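Phosphodiesterase (Trypanosoma brucei brucei, PDB 5H2Q) is a helical phosphodiesterase of the HD superfamily that holds a zinc ion and a magnesium ion close to the pocket occupied by the ligand LLI. Local coordinates at residues T202-A205 with R206-E209; Q231-M234 with D235-K239; M133-N136 with N137-L141. All blocks are in the same frame, centred on the assembly; numbering follows the deposited sequence.

Interaction 1 (T202-A205 with R206-E209). With LLI ((4~{a}~{S},8~{a}~{R})-2-cycloheptyl-4-[4-methoxy-3-[2-(2-oxidanylideneimidazolidin-1-yl)ethoxy]phenyl]-4~{a},5,8,8~{a}-tetrahydrophthalazin-1-one), chain E.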
loop_
_atom_site.group_PDB
_atom_site.type_symbol
_atom_site.label_atom_id
_atom_site.label_comp_id
_atom_site.label_asym_id
_atom_site.label_seq_id
_atom_site.Cartn_x
_atom_site.Cartn_y
_atom_site.Cartn_z
ATOM N N THR A 202 3.088 5.645 6.320
ATOM C CA THR A 202 3.546 5.449 4.952
ATOM C C THR A 202 4.355 6.628 4.389
ATOM O O THR A 202 4.842 6.517 3.270
ATOM C CB THR A 202 2.413 5.067 4.006
ATOM O OG1 THR A 202 1.529 6.172 3.919
ATOM C CG2 THR A 202 1.693 3.788 4.455
ATOM N N ASP A 203 4.463 7.746 5.138
ATOM C CA ASP A 203 5.245 8.902 4.682
ATOM C C ASP A 203 6.738 8.462 4.728
ATOM O O ASP A 203 7.285 8.274 5.824
ATOM C CB ASP A 203 4.987 10.147 5.565
ATOM C CG ASP A 203 5.819 11.335 5.138
ATOM O OD1 ASP A 203 6.596 11.190 4.178
ATOM O OD2 ASP A 203 5.630 12.428 5.718
ATOM N N MET A 204 7.379 8.312 3.555
ATOM C CA MET A 204 8.782 7.840 3.488
ATOM C C MET A 204 9.807 8.800 4.129
ATOM O O MET A 204 10.920 8.362 4.448
ATOM C CB MET A 204 9.209 7.464 2.080
ATOM C CG MET A 204 8.598 6.190 1.566
ATOM S SD MET A 204 9.026 4.741 2.574
ATOM C CE MET A 204 10.731 4.486 2.155
ATOM N N ALA A 205 9.420 10.073 4.369
ATOM C CA ALA A 205 10.277 11.021 5.079
ATOM C C ALA A 205 10.451 10.499 6.521
ATOM O O ALA A 205 11.453 10.806 7.164
ATOM C CB ALA A 205 9.658 12.408 5.084
ATOM N N ARG A 206 9.498 9.645 7.007
ATOM C CA ARG A 206 9.537 9.051 8.350
ATOM C C ARG A 206 9.985 7.583 8.325
ATOM O O ARG A 206 9.811 6.881 9.328
ATOM C CB ARG A 206 8.170 9.200 9.048
ATOM C CG ARG A 206 7.644 10.645 9.146
ATOM C CD ARG A 206 6.299 10.752 9.844
ATOM N NE ARG A 206 6.396 10.403 11.263
ATOM C CZ ARG A 206 5.361 10.176 12.060
ATOM N NH1 ARG A 206 4.121 10.276 11.597
ATOM N NH2 ARG A 206 5.555 9.829 13.326
ATOM N N HIS A 207 10.512 7.094 7.186
ATOM C CA HIS A 207 10.912 5.695 7.044
ATOM C C HIS A 207 11.800 5.179 8.181
ATOM O O HIS A 207 11.468 4.178 8.825
ATOM C CB HIS A 207 11.564 5.450 5.689
ATOM C CG HIS A 207 12.158 4.091 5.533
ATOM N ND1 HIS A 207 11.362 2.975 5.256
ATOM C CD2 HIS A 207 13.450 3.692 5.640
ATOM C CE1 HIS A 207 12.205 1.956 5.159
ATOM N NE2 HIS A 207 13.470 2.340 5.401
ATOM N N SER A 208 12.969 5.825 8.379
ATOM C CA SER A 208 13.914 5.399 9.428
ATOM C C SER A 208 13.340 5.551 10.841
ATOM O O SER A 208 13.670 4.756 11.730
ATOM C CB SER A 208 15.231 6.163 9.291
ATOM O OG SER A 208 15.024 7.549 9.519
ATOM N N GLU A 209 12.480 6.556 11.046
ATOM C CA GLU A 209 11.812 6.804 12.320
ATOM C C GLU A 209 10.951 5.567 12.687
ATOM O O GLU A 209 11.207 4.934 13.715
ATOM C CB GLU A 209 10.968 8.068 12.235
ATOM C CG GLU A 209 10.285 8.441 13.527
ATOM C CD GLU A 209 9.161 9.440 13.368
ATOM O OE1 GLU A 209 9.191 10.244 12.408
ATOM O OE2 GLU A 209 8.273 9.451 14.248
HETATM C C2 LLI E . 10.789 2.922 -6.217
HETATM C C3 LLI E . 9.892 1.890 -6.566
HETATM O O1 LLI E . 11.945 2.994 -6.957
HETATM C C12 LLI E . 7.442 4.776 -2.940
HETATM C C14 LLI E . 7.053 6.260 -2.715
HETATM C C15 LLI E . 8.153 7.075 -2.040
HETATM C C16 LLI E . 7.588 4.039 -1.599
HETATM C C17 LLI E . 6.482 4.370 -0.627
HETATM C C18 LLI E . 5.729 6.353 -1.939
HETATM C C19 LLI E . 5.729 5.467 -0.719
HETATM C C21 LLI E . 10.642 7.333 -1.919
HETATM C C22 LLI E . 11.416 7.997 -3.123
HETATM C C23 LLI E . 11.505 6.319 -1.106
HETATM C C24 LLI E . 12.686 8.791 -2.808
HETATM C C25 LLI E . 12.817 6.790 -0.481
HETATM C C26 LLI E . 13.995 6.924 -1.454
HETATM C C27 LLI E . 13.953 7.970 -2.580
HETATM C C28 LLI E . 12.895 4.016 -6.622
HETATM C C29 LLI E . 13.998 3.937 -7.639
HETATM C C4 LLI E . 10.423 3.858 -5.260
HETATM C C5 LLI E . 8.640 1.833 -5.962
HETATM C C6 LLI E . 9.170 3.796 -4.652
HETATM C C7 LLI E . 8.287 2.782 -5.017
HETATM O O8 LLI E . 10.353 0.993 -7.491
HETATM C C9 LLI E . 9.415 0.070 -8.054
HETATM C C10 LLI E . 8.791 4.808 -3.638
HETATM N N11 LLI E . 9.704 5.731 -3.393
HETATM N N13 LLI E . 9.425 6.697 -2.461
HETATM O O20 LLI E . 7.929 7.946 -1.214
HETATM N N30 LLI E . 13.651 4.577 -8.918
HETATM C C31 LLI E . 12.971 5.873 -8.993
HETATM C C32 LLI E . 13.561 3.907 -10.108
HETATM C C33 LLI E . 12.800 6.074 -10.494
HETATM N N34 LLI E . 13.065 4.748 -11.029
HETATM O O35 LLI E . 13.922 2.753 -10.294
HETATM O O HOH W 1 13.565 8.299 6.882
HETATM O O HOH W 2 12.781 9.074 9.607
#
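The torsions of Met-204 and His-207 lay the two side chains alongside each other. Met-204 has CG opposite its carbonyl carbon (chi1 -72°) and bends again at chi2 and chi3, while His-207 swings its ring away from its own backbone N (chi1 173°). The bent thioether brings Met-204 CE to 3.5 Å from His-207 ND1. It approaches the imidazole obliquely, its sulfur SD 4.8 Å from the centroid of the His-207 ring. The same side chain serves the ligand pocket: Met-204 CG lies 3.4 Å from O20 of LLI, a van der Waals contact that wedges the methionine between ligand and histidine.

The backbone itself turns tightly. Arg-206 N donates to Asp-203 O at 2.9 Å and His-207 N to Met-204 O at 3.0 Å, both i to i+3 bonds. Asp-203 adds an Asx turn, its OD1 accepting from Ala-205 N at 3.0 Å from above the carboxylate plane. Arg-206 forms a salt bridge with Glu-209, gripping it side-on with two nitrogens: NE meets OE1 at 3.0 Å with a nearly straight N-H...O angle (177°), and NH2 meets OE2. Both oxygens lie in the guanidinium plane, which limits rotation of that group. Ala-205 O accepts from two waters, both bonds long at 3.3 Å; these waters in turn accept from Ser-208 N and Glu-209 N and so carry the turn into the helix.

This bend leads from helix 185-200 into helix 207-217. Asp-203 OD2 bonds Ser-158 OG and its side chain touches Glu-161 on helix 159-172; His-207 ND1 is probably hydrogen-bonded to Lys-239 NZ on helix 227-242; Val-301 of helix 290-312 packs against both Met-204 and His-207.

Interaction 2 (Q231-M234 with D235-K239)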
loop_
_atom_site.group_PDB
_atom_site.type_symbol
_atom_site.label_atom_id
_atom_site.label_comp_id
_atom_site.label_asym_id
_atom_site.label_seq_id
_atom_site.Cartn_x
_atom_site.Cartn_y
_atom_site.Cartn_z
ATOM N N GLN A 231 0.642 -2.119 17.087
ATOM C CA GLN A 231 0.537 -0.947 16.192
ATOM C C GLN A 231 1.823 -0.761 15.394
ATOM O O GLN A 231 1.767 -0.522 14.196
ATOM C CB GLN A 231 0.185 0.354 16.928
ATOM C CG GLN A 231 -0.051 1.545 15.970
ATOM C CD GLN A 231 -1.241 1.331 15.042
ATOM O OE1 GLN A 231 -2.370 1.106 15.496
ATOM N NE2 GLN A 231 -1.003 1.340 13.721
ATOM N N MET A 232 2.984 -0.889 16.051
ATOM C CA MET A 232 4.248 -0.791 15.339
ATOM C C MET A 232 4.398 -1.906 14.310
ATOM O O MET A 232 4.902 -1.647 13.230
ATOM C CB MET A 232 5.444 -0.693 16.310
ATOM C CG MET A 232 5.565 0.678 16.989
ATOM S SD MET A 232 5.662 2.157 15.950
ATOM C CE MET A 232 6.813 1.618 14.711
ATOM N N THR A 233 3.919 -3.145 14.609
ATOM C CA THR A 233 3.941 -4.246 13.661
ATOM C C THR A 233 3.015 -3.877 12.472
ATOM O O THR A 233 3.382 -4.115 11.322
ATOM C CB THR A 233 3.508 -5.562 14.334
ATOM O OG1 THR A 233 4.387 -5.827 15.437
ATOM C CG2 THR A 233 3.537 -6.728 13.385
ATOM N N MET A 234 1.825 -3.324 12.765
ATOM C CA MET A 234 0.887 -2.901 11.707
ATOM C C MET A 234 1.540 -1.825 10.813
ATOM O O MET A 234 1.484 -1.938 9.593
ATOM C CB MET A 234 -0.394 -2.326 12.325
ATOM C CG MET A 234 -1.244 -3.378 13.051
ATOM S SD MET A 234 -2.791 -2.710 13.657
ATOM C CE MET A 234 -3.701 -2.545 12.083
ATOM N N ASP A 235 2.201 -0.816 11.421
ATOM C CA ASP A 235 2.881 0.252 10.649
ATOM C C ASP A 235 3.964 -0.355 9.770
ATOM O O ASP A 235 4.034 -0.075 8.570
ATOM C CB ASP A 235 3.530 1.264 11.611
ATOM C CG ASP A 235 2.600 2.067 12.482
ATOM O OD1 ASP A 235 1.375 2.116 12.178
ATOM O OD2 ASP A 235 3.094 2.694 13.448
ATOM N N VAL A 236 4.793 -1.243 10.354
ATOM C CA VAL A 236 5.858 -1.934 9.627
ATOM C C VAL A 236 5.318 -2.814 8.493
ATOM O O VAL A 236 5.909 -2.851 7.406
ATOM C CB VAL A 236 6.755 -2.697 10.634
ATOM C CG1 VAL A 236 7.532 -3.839 9.977
ATOM C CG2 VAL A 236 7.683 -1.706 11.317
ATOM N N LEU A 237 4.157 -3.462 8.693
ATOM C CA LEU A 237 3.598 -4.261 7.616
ATOM C C LEU A 237 3.004 -3.395 6.495
ATOM O O LEU A 237 3.114 -3.755 5.332
ATOM C CB LEU A 237 2.528 -5.223 8.151
ATOM C CG LEU A 237 3.048 -6.483 8.767
ATOM C CD1 LEU A 237 1.893 -7.282 9.274
ATOM C CD2 LEU A 237 3.839 -7.324 7.750
ATOM N N MET A 238 2.360 -2.279 6.846
ATOM C CA MET A 238 1.841 -1.327 5.848
ATOM C C MET A 238 3.035 -0.792 5.046
ATOM O O MET A 238 3.019 -0.774 3.809
ATOM C CB MET A 238 1.124 -0.175 6.584
ATOM C CG MET A 238 0.299 0.755 5.691
ATOM S SD MET A 238 -0.892 0.003 4.527
ATOM C CE MET A 238 -1.808 -1.106 5.582
ATOM N N LYS A 239 4.096 -0.373 5.757
ATOM C CA LYS A 239 5.303 0.095 5.080
ATOM C C LYS A 239 5.887 -0.990 4.169
ATOM O O LYS A 239 6.280 -0.682 3.054
ATOM C CB LYS A 239 6.341 0.503 6.125
ATOM C CG LYS A 239 6.059 1.873 6.700
ATOM C CD LYS A 239 7.175 2.301 7.687
ATOM C CE LYS A 239 8.563 2.422 7.068
ATOM N NZ LYS A 239 8.564 3.139 5.759
#
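Gln-231 and Asp-235, one helical turn apart, make the side-chain hydrogen bond of this contact: Gln-231 NE2 donates to Asp-235 OD1 at 2.9 Å with an N-H...O angle of 160°. The acceptor lies close to the amide plane, yet the amide meets the carboxylate from well above its plane, and the two flat groups are turned 40° against each other. The glutamine reaches along the helix because CG stands opposite the backbone N and the chain then bends at chi2 (63°), bringing NE2 back toward the Asp-235 carboxylate. Its other end is held too, Gln-231 OE1 bonding Ser-194 OG on helix 185-200.

Backbone bonds are regular i to i+4. Asp-235 N donates to Gln-231 O at 2.8 Å, and Val-236, Leu-237 and Met-238 repeat the pattern with Met-232, Thr-233 and Met-234.

Van der Waals contacts complete the account. Met-232, bent at chi2 and chi3, brings SD to 3.6 Å from Asp-235 OD2, the two side chains crossing at a slant. Val-236 CG2 rests 3.4 Å from Met-232 O, and Leu-237 CG lies 3.5 Å from Thr-233 O; both side chains thus lean on carbonyls of the preceding turn. Outside the contact, Phe-210 and Tyr-214 of helix 207-217 pack on Asp-235 and Val-236, while Leu-121 of helix 115-127 touches Leu-237 and Met-238.

The chemistry is uneven within the buried carboxylate. OD1 accepts an amide N-H, whereas OD2 faces a thioether, and Gln-231 O approaches Asp-235 OD1 to 3.3 Å as a second acceptor. Burial and the nearby carbonyl oxygen would probably disfavour the charged form of Asp-235, and the amide N-H would offset part of that while tying the carboxylate, through the glutamine, to helix 185-200.

Interaction 3 (M133-N136 with N137-L141)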
loop_
_atom_site.group_PDB
_atom_site.type_symbol
_atom_site.label_atom_id
_atom_site.label_comp_id
_atom_site.label_asym_id
_atom_site.label_seq_id
_atom_site.Cartn_x
_atom_site.Cartn_y
_atom_site.Cartn_z
ATOM N N MET A 133 -2.114 12.026 -6.967
ATOM C CA MET A 133 -2.083 12.671 -8.285
ATOM C C MET A 133 -0.756 12.388 -8.992
ATOM O O MET A 133 -0.468 12.995 -10.035
ATOM C CB MET A 133 -2.264 14.195 -8.126
ATOM C CG MET A 133 -3.648 14.636 -7.666
ATOM S SD MET A 133 -3.622 16.231 -6.770
ATOM C CE MET A 133 -2.767 17.302 -7.957
ATOM N N GLY A 134 0.027 11.462 -8.434
ATOM C CA GLY A 134 1.326 11.099 -8.977
ATOM C C GLY A 134 2.375 12.150 -8.668
ATOM O O GLY A 134 3.378 12.265 -9.376
ATOM N N LEU A 135 2.152 12.916 -7.600
ATOM C CA LEU A 135 3.079 13.954 -7.172
ATOM C C LEU A 135 3.410 13.731 -5.725
ATOM O O LEU A 135 2.509 13.425 -4.935
ATOM C CB LEU A 135 2.457 15.339 -7.363
ATOM C CG LEU A 135 2.038 15.718 -8.787
ATOM C CD1 LEU A 135 1.053 16.852 -8.756
ATOM C CD2 LEU A 135 3.260 16.035 -9.671
ATOM N N ASN A 136 4.691 13.820 -5.372
ATOM C CA ASN A 136 5.086 13.560 -3.979
ATOM C C ASN A 136 4.795 14.749 -3.022
ATOM O O ASN A 136 4.367 15.819 -3.481
ATOM C CB ASN A 136 6.545 13.098 -3.895
ATOM C CG ASN A 136 7.577 14.131 -4.252
ATOM O OD1 ASN A 136 7.292 15.327 -4.340
ATOM N ND2 ASN A 136 8.822 13.683 -4.473
ATOM N N ASN A 137 4.997 14.555 -1.691
ATOM C CA ASN A 137 4.756 15.608 -0.693
ATOM C C ASN A 137 5.559 16.870 -1.012
ATOM O O ASN A 137 5.018 17.977 -0.955
ATOM C CB ASN A 137 5.101 15.135 0.716
ATOM C CG ASN A 137 4.051 14.224 1.310
ATOM O OD1 ASN A 137 2.953 14.073 0.758
ATOM N ND2 ASN A 137 4.414 13.500 2.367
ATOM N N SER A 138 6.850 16.697 -1.345
ATOM C CA SER A 138 7.748 17.817 -1.673
ATOM C C SER A 138 7.156 18.734 -2.746
ATOM O O SER A 138 7.198 19.960 -2.576
ATOM C CB SER A 138 9.103 17.289 -2.135
ATOM O OG SER A 138 10.011 18.377 -2.188
ATOM N N PHE A 139 6.555 18.163 -3.809
ATOM C CA PHE A 139 5.940 18.944 -4.901
ATOM C C PHE A 139 4.938 19.972 -4.377
ATOM O O PHE A 139 4.961 21.129 -4.815
ATOM C CB PHE A 139 5.250 18.031 -5.933
ATOM C CG PHE A 139 4.658 18.786 -7.106
ATOM C CD1 PHE A 139 3.356 19.281 -7.056
ATOM C CD2 PHE A 139 5.405 19.014 -8.259
ATOM C CE1 PHE A 139 2.818 19.996 -8.130
ATOM C CE2 PHE A 139 4.872 19.752 -9.321
ATOM C CZ PHE A 139 3.584 20.228 -9.251
ATOM N N TYR A 140 4.035 19.545 -3.480
ATOM C CA TYR A 140 3.010 20.425 -2.923
ATOM C C TYR A 140 3.614 21.572 -2.125
ATOM O O TYR A 140 3.071 22.671 -2.144
ATOM C CB TYR A 140 2.029 19.629 -2.049
ATOM C CG TYR A 140 1.207 18.677 -2.880
ATOM C CD1 TYR A 140 0.050 19.107 -3.524
ATOM C CD2 TYR A 140 1.649 17.378 -3.127
ATOM C CE1 TYR A 140 -0.682 18.249 -4.343
ATOM C CE2 TYR A 140 0.913 16.504 -3.924
ATOM C CZ TYR A 140 -0.247 16.948 -4.537
ATOM O OH TYR A 140 -0.941 16.109 -5.370
ATOM N N LEU A 141 4.739 21.328 -1.455
ATOM C CA LEU A 141 5.400 22.380 -0.678
ATOM C C LEU A 141 6.229 23.336 -1.518
ATOM O O LEU A 141 6.212 24.539 -1.252
ATOM C CB LEU A 141 6.237 21.779 0.455
ATOM C CG LEU A 141 5.446 20.875 1.410
ATOM C CD1 LEU A 141 6.388 20.066 2.273
ATOM C CD2 LEU A 141 4.428 21.680 2.263
HETATM O O HOH W 3 -0.140 13.447 -5.583
#
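One water, gripped from three sides, joins Tyr-140 to the loop before its helix. It accepts from Met-133 N at 2.8 Å and from Leu-135 N, and it is hydrogen-bonded to Tyr-140 OH, also at 2.8 Å, lying in the plane of the phenol ring. The water thereby links the hydroxyl to two backbone amides. Met-133 SD sits at the edge of the same ring, a Met-aromatic contact, but this side chain has two conformers and the detail of its approach is doubtful.

A second convergence occurs at Phe-139 N. Asn-136 OD1 accepts from Phe-139 N at 3.0 Å, the N-H...O angle being 154° and the donor nearly in line with the side-chain C=O. Asn-136 O also accepts from Phe-139 N, only weakly, at 3.2 Å. Asn-136 places its amide there by setting CG between its backbone N and carbonyl carbon (chi1 68°), which curls the side chain back over the first turn.

Packing contacts fill in around these bonds. Leu-135 CD2 stands over one face of the Phe-139 ring, 3.9 Å from its centroid and 7° off the normal, a well-centred CH-pi contact. Leu-135 CB meanwhile lies against Tyr-140 CE2. The edge of the tyrosine is turned to the backbone, with Tyr-140 CD2 3.2 Å from Asn-136 O. Farther out, Phe-139 packs on Gln-267 and Met-270 of helix 250-274, and Asn-137 bonds Leu-160 N and Glu-161 OE1 at the start of helix 159-172.

Asn-136 is therefore a classical asparagine N-cap, closing the start of helix 137-142. The cap lies near the ligand and the magnesium ion of the phosphodiesterase domain without touching either: the Asn-136 side chain is about 6 Å from LLI, and that of Asn-137 about 7 Å from the magnesium ion.

In the fold
All three contacts are local, yet they occupy different depths. Interaction 2 is a buried contact on helix 227-242, interaction 3 is partly buried, and interaction 1 lies at the surface. Chemistry follows place: a paired buried carboxylate and methionines inside, a capped helix start with aromatic packing between, and outside an i to i+3 turn with a salt bridge and a ligand-facing methionine. Interactions 1 and 2 meet directly, through the probable His-207 to Lys-239 hydrogen bond and packing of Thr-202 on Met-238. Interaction 1 also touches interaction 3, where Asp-203 packs against Asn-137. Interactions 2 and 3 stay about 12 Å apart at their nearest atoms.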